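Local coordinates for protein 1-deoxy-D-xylulose 5-phosphate reductoisomerase (Zymomonas mobilis, PDB 1R0K) that catalyses the NADPH-dependent rearrangement and reduction of 1-deoxy-D-xylulose 5-phosphate to 2-C-methyl-D-erythritol 4-phosphate in the non-mevalonate route to isoprenoids, at residues B[154-159]-B[227-232]; B[186-191]-B[302-307]; B[300-303]-B[308-311]; B[329-334]-B[374-379]. All blocks are in the same frame, centred on the assembly; numbering follows the deposited sequence.

How the contacts relate
Contacts 2 and 3 are the closest pair. They share Tyr302 and Glu303 on one loop, and their centres lie about 10 Å apart. Contact 1 is more remote, its centre about 20 Å from that of contact 3 and about 29 Å from those of contacts 2 and 4. Contact 4 is in the C-terminal helices, with its centre about 20 Å from that of contact 3. Three contacts come near the probable active site, measured between side chains. Ile156 of contact 1 is about 5 Å from the predicted metal ligand Glu152. Leu308 of contact 3 is about 4 Å from Lys218, a predicted substrate-binding residue. Glu330 of contact 4 is about 4 Å from Glu126, predicted to bind NADPH.

Contact 1 of 4, residues B[154-159]-B[227-232]; sequences NAIFQC and HLFQIP
Phe157 and Phe229 set the backbone spacing, with their CA atoms 8.2 Å apart, where the end of helix 216-229 meets helix 151-159. The Phe229 ring makes most of the contact. Its CG is anti to the carbonyl carbon (chi1 -54°), which sends the ring across to helix 151-159. Ile156 meets it with one branch. Ile156 CG2 sits over one face of the ring, 3.5 Å from the centroid of Phe229 and 16° off the ring normal. This is a CH-pi contact. CG2 is the branch of Ile156 that lies anti to the backbone N. The opposite face of the ring is covered by CB of Leu228, so the phenyl group is sandwiched between two aliphatic groups. Phe157 adds a looser touch: CB of Phe157 is 4.2 Å from CE1 of Phe229. Phe229 also meets the ring of Phe160, and both Ile156 and Phe229 pack on Ile171 of strand 168-175.

No hydrogen bond crosses between the two segments. Within the first, Gln158 NE2 donates to Asn154 OD1 at 2.6 Å, nearly in its own amide plane, while Gln158 OE1 bonds to Arg279 and to Ser256 of the second subunit. Gln230 leaves the helix with positive phi, and Gln230 NE2 donates to His227 O at 2.6 Å.

Helix 151-159 also carries Glu152, a predicted manganese ligand, and helix 216-229 carries another, Glu221. The contact therefore joins two helices of the probable metal site. Between these two segments it is apolar, made by van der Waals packing and the CH-pi approach.

Contact 2 of 4, residues B[186-191]-B[302-307]; sequences AEMATV and YERFPA
Arg304 NH2, on a side chain that Met188 touches, is gripped by two carbonyl oxygens, Arg181 O and Thr183 O. This fixes the guanidinium beside the chain that leads into helix 185-188. CE1 of Phe305 lies over one face of the Arg304 guanidinium, 3.5 Å above its plane.

Met188 makes the whole crossing from the other segment. Its chain bends at chi3 (-86°), which turns the methyl group aside from the line of the chain. Met188 CE then rests 3.4 Å from the backbone O of Arg304 and 3.9 Å from CB of Arg304. The sulfur meets Phe305 in a Met-aromatic contact: Met188 SD is 4.0 Å from CE2 of Phe305 and approaches the ring obliquely, 44° off its normal. Met188 crosses both side chains at about a right angle.

Met188 also begins a type I beta turn, closed by Val191 N to Met188 O at 3.0 Å. Just before it, Glu187 O accepts from both Thr190 N and Thr190 OG1, the hydroxyl using a lone pair within the plane of the carbonyl.

The contact thus sets helix 185-188 against the loop between strand 294-296 and helix 307-317. Phe305 leans further inward on Met215, between helices 206-214 and 216-229, while Tyr302 turns to pack on helix 307-317.

Contact 3 of 4, residues B[300-303]-B[308-311]; sequences PDYE and LTLA
Tyr302 and Leu308 bring the loop after strand 294-296 back onto the first turn of helix 307-317, in the helical C-terminal part of the fold. The apolar contacts come first. Tyr302 and Leu308 cross at about a right angle. CE1 of Tyr302 is 3.5 Å from CB of Leu308, and CD1 of the same leucine lies over one face of the ring. With chi2 at -178°, Leu308 CD1 extends outward to CB of Pro300, 4.2 Å away. Strand 236-240 completes this cluster: Ile238 touches both Tyr302 and Leu308, and Val240 touches Pro300.

With an alanine here in place of Tyr302, Leu308 would probably lose the ring that lies against its CB and CD1, opening a gap toward Ile238.

The polar interactions lie within the loop. Asp301 OD1 accepts a hydrogen bond from Arg304 N and a weak one from Glu303 N at 2.9 Å. The weak bond is consistent with an Asx turn.

No hydrogen bond joins the two segments. At the edge of the tyrosine ring, near its plane, Thr309 OG1 is 3.7 Å from CD1 of Tyr302.

Contact 4 of 4, residues B[329-334]-B[374-379]; sequences NEIAVA and EARIQA
Ile331 and Arg376 bury the most surface where helix 321-337 meets helix 365-385, and Glu330 comes third. The two short axes approach to 8.8 Å. Ile331 points into the interface. Ile331 CG1 lies 3.5 Å from the backbone O of Arg376 and 3.8 Å from CB of Arg376. Ile331 CB is 4.0 Å from CB of Ala379, whose small side chain leaves room for the branched one.

Arg376 runs extended from CG to NE (chi3 172°), which carries its guanidinium along Ile331 to Glu330. CB of Glu330 sits over one face of that group, and CG of Glu330 is 3.6 Å from NH2 of Arg376. The contact here is with the aliphatic part of the glutamate. Glu330 OE2 stays 4.3 Å from NH2 of Arg376, beyond a salt bridge, with the two planes 26° apart. NE of Arg376 instead forms a salt bridge with Asp372.

Replacing Arg376 with an alanine would probably strip CG and the guanidinium from beside Ile331 and Glu330 and leave Asp372 without its ionic mate.

The crossing angle of -40° lies near the values common in ridges-into-grooves packing. These helices belong to the C-terminal helical bundle characteristic of DXP reductoisomerases.

Contact 1 of 4, residues B[154-159]-B[227-232]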
loop_
_atom_site.group_PDB
_atom_site.type_symbol
_atom_site.label_atom_id
_atom_site.label_comp_id
_atom_site.label_asym_id
_atom_site.label_seq_id
_atom_site.Cartn_x
_atom_site.Cartn_y
_atom_site.Cartn_z
ATOM N N ASN B 154 12.364 -0.427 -0.890
ATOM C CA ASN B 154 11.557 -1.600 -1.205
ATOM C C ASN B 154 10.086 -1.277 -0.958
ATOM O O ASN B 154 9.210 -1.709 -1.713
ATOM C CB ASN B 154 11.997 -2.799 -0.355
ATOM C CG ASN B 154 11.298 -4.077 -0.759
ATOM O OD1 ASN B 154 10.249 -4.425 -0.215
ATOM N ND2 ASN B 154 11.864 -4.774 -1.742
ATOM N N ALA B 155 9.826 -0.497 0.087
ATOM C CA ALA B 155 8.465 -0.091 0.423
ATOM C C ALA B 155 7.912 0.760 -0.717
ATOM O O ALA B 155 6.763 0.596 -1.131
ATOM C CB ALA B 155 8.466 0.712 1.723
ATOM N N ILE B 156 8.733 1.681 -1.212
ATOM C CA ILE B 156 8.306 2.536 -2.316
ATOM C C ILE B 156 8.038 1.667 -3.538
ATOM O O ILE B 156 7.006 1.797 -4.197
ATOM C CB ILE B 156 9.373 3.581 -2.658
ATOM C CG1 ILE B 156 9.546 4.537 -1.467
ATOM C CG2 ILE B 156 8.962 4.353 -3.917
ATOM C CD1 ILE B 156 10.727 5.482 -1.589
ATOM N N PHE B 157 8.966 0.762 -3.821
ATOM C CA PHE B 157 8.824 -0.130 -4.956
ATOM C C PHE B 157 7.503 -0.923 -4.926
ATOM O O PHE B 157 6.838 -1.075 -5.960
ATOM C CB PHE B 157 10.018 -1.081 -5.003
ATOM C CG PHE B 157 10.061 -1.917 -6.234
ATOM C CD1 PHE B 157 9.267 -3.052 -6.346
ATOM C CD2 PHE B 157 10.878 -1.558 -7.299
ATOM C CE1 PHE B 157 9.288 -3.814 -7.502
ATOM C CE2 PHE B 157 10.903 -2.315 -8.459
ATOM C CZ PHE B 157 10.107 -3.444 -8.559
ATOM N N GLN B 158 7.120 -1.421 -3.752
ATOM C CA GLN B 158 5.884 -2.197 -3.617
ATOM C C GLN B 158 4.616 -1.355 -3.780
ATOM O O GLN B 158 3.537 -1.895 -3.980
ATOM C CB GLN B 158 5.841 -2.915 -2.261
ATOM C CG GLN B 158 6.878 -4.033 -2.115
ATOM C CD GLN B 158 6.652 -4.900 -0.888
ATOM O OE1 GLN B 158 5.521 -5.283 -0.587
ATOM N NE2 GLN B 158 7.734 -5.232 -0.183
ATOM N N CYS B 159 4.755 -0.037 -3.694
ATOM C CA CYS B 159 3.622 0.876 -3.822
ATOM C C CYS B 159 3.711 1.751 -5.075
ATOM O O CYS B 159 2.850 2.601 -5.295
ATOM C CB CYS B 159 3.563 1.808 -2.606
ATOM S SG CYS B 159 3.459 0.983 -1.003
ATOM N N HIS B 227 17.137 8.113 -8.299
ATOM C CA HIS B 227 17.607 7.334 -9.440
ATOM C C HIS B 227 16.764 6.089 -9.666
ATOM O O HIS B 227 16.520 5.700 -10.797
ATOM C CB HIS B 227 19.072 6.939 -9.256
ATOM C CG HIS B 227 20.029 8.061 -9.508
ATOM N ND1 HIS B 227 20.662 8.747 -8.492
ATOM C CD2 HIS B 227 20.439 8.637 -10.664
ATOM C CE1 HIS B 227 21.421 9.695 -9.013
ATOM N NE2 HIS B 227 21.303 9.650 -10.328
ATOM N N LEU B 228 16.313 5.468 -8.585
ATOM C CA LEU B 228 15.495 4.268 -8.695
ATOM C C LEU B 228 14.137 4.496 -9.339
ATOM O O LEU B 228 13.695 3.701 -10.168
ATOM C CB LEU B 228 15.246 3.667 -7.313
ATOM C CG LEU B 228 16.359 2.880 -6.633
ATOM C CD1 LEU B 228 16.010 2.687 -5.160
ATOM C CD2 LEU B 228 16.539 1.542 -7.335
ATOM N N PHE B 229 13.471 5.577 -8.959
ATOM C CA PHE B 229 12.130 5.820 -9.448
ATOM C C PHE B 229 11.942 6.832 -10.567
ATOM O O PHE B 229 10.854 6.955 -11.121
ATOM C CB PHE B 229 11.245 6.093 -8.232
ATOM C CG PHE B 229 11.327 4.989 -7.210
ATOM C CD1 PHE B 229 10.830 3.720 -7.509
ATOM C CD2 PHE B 229 12.013 5.170 -6.016
ATOM C CE1 PHE B 229 11.028 2.645 -6.636
ATOM C CE2 PHE B 229 12.220 4.103 -5.133
ATOM C CZ PHE B 229 11.729 2.838 -5.444
ATOM N N GLN B 230 13.007 7.545 -10.899
ATOM C CA GLN B 230 12.982 8.480 -12.017
ATOM C C GLN B 230 11.829 9.478 -12.101
ATOM O O GLN B 230 11.298 9.717 -13.185
ATOM C CB GLN B 230 13.038 7.673 -13.318
ATOM C CG GLN B 230 14.195 6.678 -13.379
ATOM C CD GLN B 230 15.525 7.326 -13.738
ATOM O OE1 GLN B 230 15.743 7.725 -14.883
ATOM N NE2 GLN B 230 16.419 7.434 -12.760
ATOM N N ILE B 231 11.420 10.049 -10.976
ATOM C CA ILE B 231 10.365 11.055 -11.014
ATOM C C ILE B 231 11.002 12.368 -10.566
ATOM O O ILE B 231 12.044 12.365 -9.912
ATOM C CB ILE B 231 9.166 10.719 -10.081
ATOM C CG1 ILE B 231 9.598 10.740 -8.618
ATOM C CG2 ILE B 231 8.566 9.366 -10.458
ATOM C CD1 ILE B 231 8.433 10.623 -7.653
ATOM N N PRO B 232 10.397 13.509 -10.930
ATOM C CA PRO B 232 10.919 14.831 -10.560
ATOM C C PRO B 232 11.219 14.954 -9.066
ATOM O O PRO B 232 10.418 14.544 -8.228
ATOM C CB PRO B 232 9.805 15.775 -11.003
ATOM C CG PRO B 232 9.259 15.084 -12.210
ATOM C CD PRO B 232 9.178 13.643 -11.749
#

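Contact 2 of 4, residues B[186-191]-B[302-307]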
loop_
_atom_site.group_PDB
_atom_site.type_symbol
_atom_site.label_atom_id
_atom_site.label_comp_id
_atom_site.label_asym_id
_atom_site.label_seq_id
_atom_site.Cartn_x
_atom_site.Cartn_y
_atom_site.Cartn_z
ATOM N N ALA B 186 21.549 23.785 19.258
ATOM C CA ALA B 186 22.443 24.183 20.335
ATOM C C ALA B 186 22.948 22.973 21.110
ATOM O O ALA B 186 24.133 22.886 21.421
ATOM C CB ALA B 186 21.736 25.158 21.279
ATOM N N GLU B 187 22.066 22.035 21.434
ATOM C CA GLU B 187 22.535 20.869 22.167
ATOM C C GLU B 187 23.360 19.981 21.242
ATOM O O GLU B 187 24.410 19.474 21.634
ATOM C CB GLU B 187 21.381 20.051 22.751
ATOM C CG GLU B 187 21.866 19.039 23.791
ATOM C CD GLU B 187 20.802 18.054 24.238
ATOM O OE1 GLU B 187 19.603 18.388 24.163
ATOM O OE2 GLU B 187 21.176 16.948 24.684
ATOM N N MET B 188 22.895 19.799 20.010
ATOM C CA MET B 188 23.623 18.958 19.065
ATOM C C MET B 188 25.079 19.402 18.937
ATOM O O MET B 188 25.973 18.577 18.740
ATOM C CB MET B 188 22.934 18.963 17.694
ATOM C CG MET B 188 21.694 18.075 17.631
ATOM S SD MET B 188 21.072 17.758 15.956
ATOM C CE MET B 188 20.020 19.167 15.701
ATOM N N ALA B 189 25.318 20.703 19.068
ATOM C CA ALA B 189 26.672 21.227 18.980
ATOM C C ALA B 189 27.606 20.548 19.983
ATOM O O ALA B 189 28.794 20.399 19.724
ATOM C CB ALA B 189 26.662 22.728 19.222
ATOM N N THR B 190 27.059 20.124 21.119
ATOM C CA THR B 190 27.857 19.495 22.175
ATOM C C THR B 190 27.902 17.971 22.146
ATOM O O THR B 190 28.607 17.358 22.941
ATOM C CB THR B 190 27.334 19.880 23.572
ATOM O OG1 THR B 190 26.140 19.136 23.859
ATOM C CG2 THR B 190 27.015 21.358 23.631
ATOM N N VAL B 191 27.153 17.355 21.244
ATOM C CA VAL B 191 27.128 15.899 21.182
ATOM C C VAL B 191 28.511 15.269 20.991
ATOM O O VAL B 191 29.271 15.661 20.102
ATOM C CB VAL B 191 26.173 15.423 20.066
ATOM C CG1 VAL B 191 26.295 13.915 19.866
ATOM C CG2 VAL B 191 24.743 15.783 20.443
ATOM N N TYR B 302 14.566 21.007 8.269
ATOM C CA TYR B 302 15.718 21.259 7.411
ATOM C C TYR B 302 16.749 22.184 8.053
ATOM O O TYR B 302 17.926 22.162 7.688
ATOM C CB TYR B 302 15.244 21.819 6.067
ATOM C CG TYR B 302 14.604 20.755 5.198
ATOM C CD1 TYR B 302 15.382 19.944 4.372
ATOM C CD2 TYR B 302 13.229 20.513 5.251
ATOM C CE1 TYR B 302 14.809 18.916 3.618
ATOM C CE2 TYR B 302 12.644 19.483 4.502
ATOM C CZ TYR B 302 13.443 18.690 3.689
ATOM O OH TYR B 302 12.885 17.673 2.945
ATOM N N GLU B 303 16.311 22.986 9.015
ATOM C CA GLU B 303 17.216 23.890 9.714
ATOM C C GLU B 303 18.125 23.117 10.660
ATOM O O GLU B 303 19.333 23.334 10.693
ATOM C CB GLU B 303 16.420 24.928 10.506
ATOM C CG GLU B 303 15.869 26.048 9.655
ATOM C CD GLU B 303 16.975 26.854 8.999
ATOM O OE1 GLU B 303 17.834 27.388 9.735
ATOM O OE2 GLU B 303 16.991 26.952 7.752
ATOM N N ARG B 304 17.540 22.204 11.426
ATOM C CA ARG B 304 18.314 21.417 12.376
ATOM C C ARG B 304 19.102 20.272 11.737
ATOM O O ARG B 304 20.077 19.788 12.310
ATOM C CB ARG B 304 17.387 20.897 13.475
ATOM C CG ARG B 304 16.953 22.001 14.444
ATOM C CD ARG B 304 15.752 21.605 15.287
ATOM N NE ARG B 304 15.964 20.346 15.983
ATOM C CZ ARG B 304 15.216 19.263 15.810
ATOM N NH1 ARG B 304 14.199 19.282 14.959
ATOM N NH2 ARG B 304 15.488 18.159 16.491
ATOM N N PHE B 305 18.691 19.848 10.546
ATOM C CA PHE B 305 19.390 18.769 9.858
ATOM C C PHE B 305 19.745 19.191 8.431
ATOM O O PHE B 305 19.163 18.710 7.461
ATOM C CB PHE B 305 18.525 17.499 9.875
ATOM C CG PHE B 305 18.153 17.056 11.264
ATOM C CD1 PHE B 305 16.962 17.477 11.850
ATOM C CD2 PHE B 305 19.031 16.278 12.013
ATOM C CE1 PHE B 305 16.650 17.132 13.170
ATOM C CE2 PHE B 305 18.730 15.926 13.338
ATOM C CZ PHE B 305 17.535 16.356 13.917
ATOM N N PRO B 306 20.726 20.102 8.292
ATOM C CA PRO B 306 21.174 20.609 6.989
ATOM C C PRO B 306 21.622 19.548 5.988
ATOM O O PRO B 306 21.689 19.810 4.785
ATOM C CB PRO B 306 22.292 21.591 7.360
ATOM C CG PRO B 306 22.812 21.055 8.667
ATOM C CD PRO B 306 21.545 20.663 9.384
ATOM N N ALA B 307 21.925 18.350 6.476
ATOM C CA ALA B 307 22.338 17.275 5.579
ATOM C C ALA B 307 21.223 17.003 4.570
ATOM O O ALA B 307 21.486 16.601 3.436
ATOM C CB ALA B 307 22.648 16.005 6.377
#

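Contact 3 of 4, residues B[300-303]-B[308-311]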
loop_
_atom_site.group_PDB
_atom_site.type_symbol
_atom_site.label_atom_id
_atom_site.label_comp_id
_atom_site.label_asym_id
_atom_site.label_seq_id
_atom_site.Cartn_x
_atom_site.Cartn_y
_atom_site.Cartn_z
ATOM N N PRO B 300 9.868 17.267 8.714
ATOM C CA PRO B 300 11.302 17.198 8.983
ATOM C C PRO B 300 11.771 18.633 9.241
ATOM O O PRO B 300 11.109 19.590 8.832
ATOM C CB PRO B 300 11.858 16.615 7.689
ATOM C CG PRO B 300 10.935 17.185 6.652
ATOM C CD PRO B 300 9.578 17.000 7.292
ATOM N N ASP B 301 12.893 18.790 9.926
ATOM C CA ASP B 301 13.405 20.124 10.209
ATOM C C ASP B 301 14.685 20.336 9.410
ATOM O O ASP B 301 15.757 19.900 9.818
ATOM C CB ASP B 301 13.695 20.274 11.704
ATOM C CG ASP B 301 14.002 21.707 12.093
ATOM O OD1 ASP B 301 14.633 22.421 11.290
ATOM O OD2 ASP B 301 13.622 22.115 13.207
ATOM N N TYR B 302 14.566 21.007 8.269
ATOM C CA TYR B 302 15.718 21.259 7.411
ATOM C C TYR B 302 16.749 22.184 8.053
ATOM O O TYR B 302 17.926 22.162 7.688
ATOM C CB TYR B 302 15.244 21.819 6.067
ATOM C CG TYR B 302 14.604 20.755 5.198
ATOM C CD1 TYR B 302 15.382 19.944 4.372
ATOM C CD2 TYR B 302 13.229 20.513 5.251
ATOM C CE1 TYR B 302 14.809 18.916 3.618
ATOM C CE2 TYR B 302 12.644 19.483 4.502
ATOM C CZ TYR B 302 13.443 18.690 3.689
ATOM O OH TYR B 302 12.885 17.673 2.945
ATOM N N GLU B 303 16.311 22.986 9.015
ATOM C CA GLU B 303 17.216 23.890 9.714
ATOM C C GLU B 303 18.125 23.117 10.660
ATOM O O GLU B 303 19.333 23.334 10.693
ATOM C CB GLU B 303 16.420 24.928 10.506
ATOM C CG GLU B 303 15.869 26.048 9.655
ATOM C CD GLU B 303 16.975 26.854 8.999
ATOM O OE1 GLU B 303 17.834 27.388 9.735
ATOM O OE2 GLU B 303 16.991 26.952 7.752
ATOM N N LEU B 308 19.978 17.222 4.986
ATOM C CA LEU B 308 18.843 16.991 4.100
ATOM C C LEU B 308 18.891 17.979 2.944
ATOM O O LEU B 308 18.629 17.619 1.797
ATOM C CB LEU B 308 17.515 17.121 4.862
ATOM C CG LEU B 308 17.255 16.059 5.940
ATOM C CD1 LEU B 308 15.881 16.289 6.570
ATOM C CD2 LEU B 308 17.332 14.660 5.323
ATOM N N THR B 309 19.242 19.224 3.245
ATOM C CA THR B 309 19.335 20.246 2.208
ATOM C C THR B 309 20.499 19.960 1.265
ATOM O O THR B 309 20.381 20.124 0.047
ATOM C CB THR B 309 19.523 21.637 2.820
ATOM O OG1 THR B 309 18.397 21.941 3.653
ATOM C CG2 THR B 309 19.640 22.692 1.721
ATOM N N LEU B 310 21.625 19.533 1.831
ATOM C CA LEU B 310 22.802 19.217 1.032
ATOM C C LEU B 310 22.465 18.130 0.016
ATOM O O LEU B 310 22.843 18.221 -1.154
ATOM C CB LEU B 310 23.954 18.759 1.935
ATOM C CG LEU B 310 24.531 19.832 2.867
ATOM C CD1 LEU B 310 25.720 19.268 3.632
ATOM C CD2 LEU B 310 24.954 21.052 2.044
ATOM N N ALA B 311 21.751 17.103 0.464
ATOM C CA ALA B 311 21.364 16.011 -0.422
ATOM C C ALA B 311 20.502 16.562 -1.554
ATOM O O ALA B 311 20.721 16.241 -2.725
ATOM C CB ALA B 311 20.593 14.947 0.357
#

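Contact 4 of 4, residues B[329-334]-B[374-379]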
loop_
_atom_site.group_PDB
_atom_site.type_symbol
_atom_site.label_atom_id
_atom_site.label_comp_id
_atom_site.label_asym_id
_atom_site.label_seq_id
_atom_site.Cartn_x
_atom_site.Cartn_y
_atom_site.Cartn_z
ATOM N N ASN B 329 31.343 13.065 3.431
ATOM C CA ASN B 329 30.690 12.637 4.662
ATOM C C ASN B 329 31.490 11.524 5.345
ATOM O O ASN B 329 31.592 11.485 6.572
ATOM C CB ASN B 329 29.263 12.158 4.369
ATOM C CG ASN B 329 28.489 11.850 5.630
ATOM O OD1 ASN B 329 28.284 12.730 6.477
ATOM N ND2 ASN B 329 28.055 10.600 5.771
ATOM N N GLU B 330 32.060 10.619 4.554
ATOM C CA GLU B 330 32.860 9.529 5.111
ATOM C C GLU B 330 34.004 10.095 5.948
ATOM O O GLU B 330 34.251 9.649 7.066
ATOM C CB GLU B 330 33.438 8.657 3.989
ATOM C CG GLU B 330 32.414 7.801 3.265
ATOM C CD GLU B 330 32.073 6.520 4.013
ATOM O OE1 GLU B 330 32.453 6.381 5.198
ATOM O OE2 GLU B 330 31.412 5.648 3.410
ATOM N N ILE B 331 34.698 11.083 5.389
ATOM C CA ILE B 331 35.820 11.731 6.054
ATOM C C ILE B 331 35.362 12.507 7.279
ATOM O O ILE B 331 35.945 12.382 8.353
ATOM C CB ILE B 331 36.541 12.712 5.088
ATOM C CG1 ILE B 331 37.188 11.930 3.948
ATOM C CG2 ILE B 331 37.593 13.521 5.834
ATOM C CD1 ILE B 331 38.318 11.029 4.403
ATOM N N ALA B 332 34.316 13.310 7.109
ATOM C CA ALA B 332 33.796 14.123 8.197
ATOM C C ALA B 332 33.335 13.277 9.382
ATOM O O ALA B 332 33.649 13.591 10.527
ATOM C CB ALA B 332 32.651 14.995 7.693
ATOM N N VAL B 333 32.585 12.212 9.106
ATOM C CA VAL B 333 32.107 11.335 10.172
ATOM C C VAL B 333 33.291 10.723 10.928
ATOM O O VAL B 333 33.323 10.727 12.158
ATOM C CB VAL B 333 31.207 10.208 9.597
ATOM C CG1 VAL B 333 30.916 9.163 10.659
ATOM C CG2 VAL B 333 29.901 10.805 9.084
ATOM N N ALA B 334 34.270 10.210 10.187
ATOM C CA ALA B 334 35.450 9.610 10.801
ATOM C C ALA B 334 36.180 10.634 11.670
ATOM O O ALA B 334 36.677 10.304 12.747
ATOM C CB ALA B 334 36.388 9.069 9.718
ATOM N N GLU B 374 39.459 11.925 -4.601
ATOM C CA GLU B 374 39.752 13.348 -4.528
ATOM C C GLU B 374 38.878 14.059 -3.495
ATOM O O GLU B 374 39.375 14.876 -2.718
ATOM C CB GLU B 374 39.565 13.988 -5.906
ATOM C CG GLU B 374 40.152 15.385 -6.049
ATOM C CD GLU B 374 41.636 15.441 -5.718
ATOM O OE1 GLU B 374 42.360 14.470 -6.025
ATOM O OE2 GLU B 374 42.083 16.467 -5.161
ATOM N N ALA B 375 37.582 13.757 -3.491
ATOM C CA ALA B 375 36.665 14.377 -2.534
ATOM C C ALA B 375 37.145 14.122 -1.107
ATOM O O ALA B 375 37.109 15.016 -0.264
ATOM C CB ALA B 375 35.256 13.827 -2.719
ATOM N N ARG B 376 37.586 12.893 -0.843
ATOM C CA ARG B 376 38.096 12.511 0.471
ATOM C C ARG B 376 39.306 13.354 0.862
ATOM O O ARG B 376 39.427 13.803 2.001
ATOM C CB ARG B 376 38.499 11.032 0.477
ATOM C CG ARG B 376 37.338 10.060 0.592
ATOM C CD ARG B 376 37.767 8.633 0.267
ATOM N NE ARG B 376 36.706 7.676 0.568
ATOM C CZ ARG B 376 36.456 7.198 1.786
ATOM N NH1 ARG B 376 37.201 7.581 2.818
ATOM N NH2 ARG B 376 35.448 6.356 1.979
ATOM N N ILE B 377 40.216 13.553 -0.084
ATOM C CA ILE B 377 41.410 14.339 0.181
ATOM C C ILE B 377 41.061 15.809 0.419
ATOM O O ILE B 377 41.591 16.438 1.332
ATOM C CB ILE B 377 42.405 14.211 -0.987
ATOM C CG1 ILE B 377 42.962 12.786 -1.018
ATOM C CG2 ILE B 377 43.527 15.232 -0.845
ATOM C CD1 ILE B 377 43.861 12.502 -2.195
ATOM N N GLN B 378 40.162 16.349 -0.397
ATOM C CA GLN B 378 39.735 17.743 -0.267
ATOM C C GLN B 378 38.990 17.981 1.050
ATOM O O GLN B 378 39.183 19.004 1.712
ATOM C CB GLN B 378 38.827 18.113 -1.435
ATOM C CG GLN B 378 39.497 18.004 -2.786
ATOM C CD GLN B 378 40.180 19.284 -3.185
ATOM O OE1 GLN B 378 41.003 19.827 -2.438
ATOM N NE2 GLN B 378 39.841 19.788 -4.369
ATOM N N ALA B 379 38.131 17.036 1.419
ATOM C CA ALA B 379 37.372 17.144 2.655
ATOM C C ALA B 379 38.330 17.154 3.841
ATOM O O ALA B 379 38.197 17.978 4.752
ATOM C CB ALA B 379 36.392 15.971 2.777
#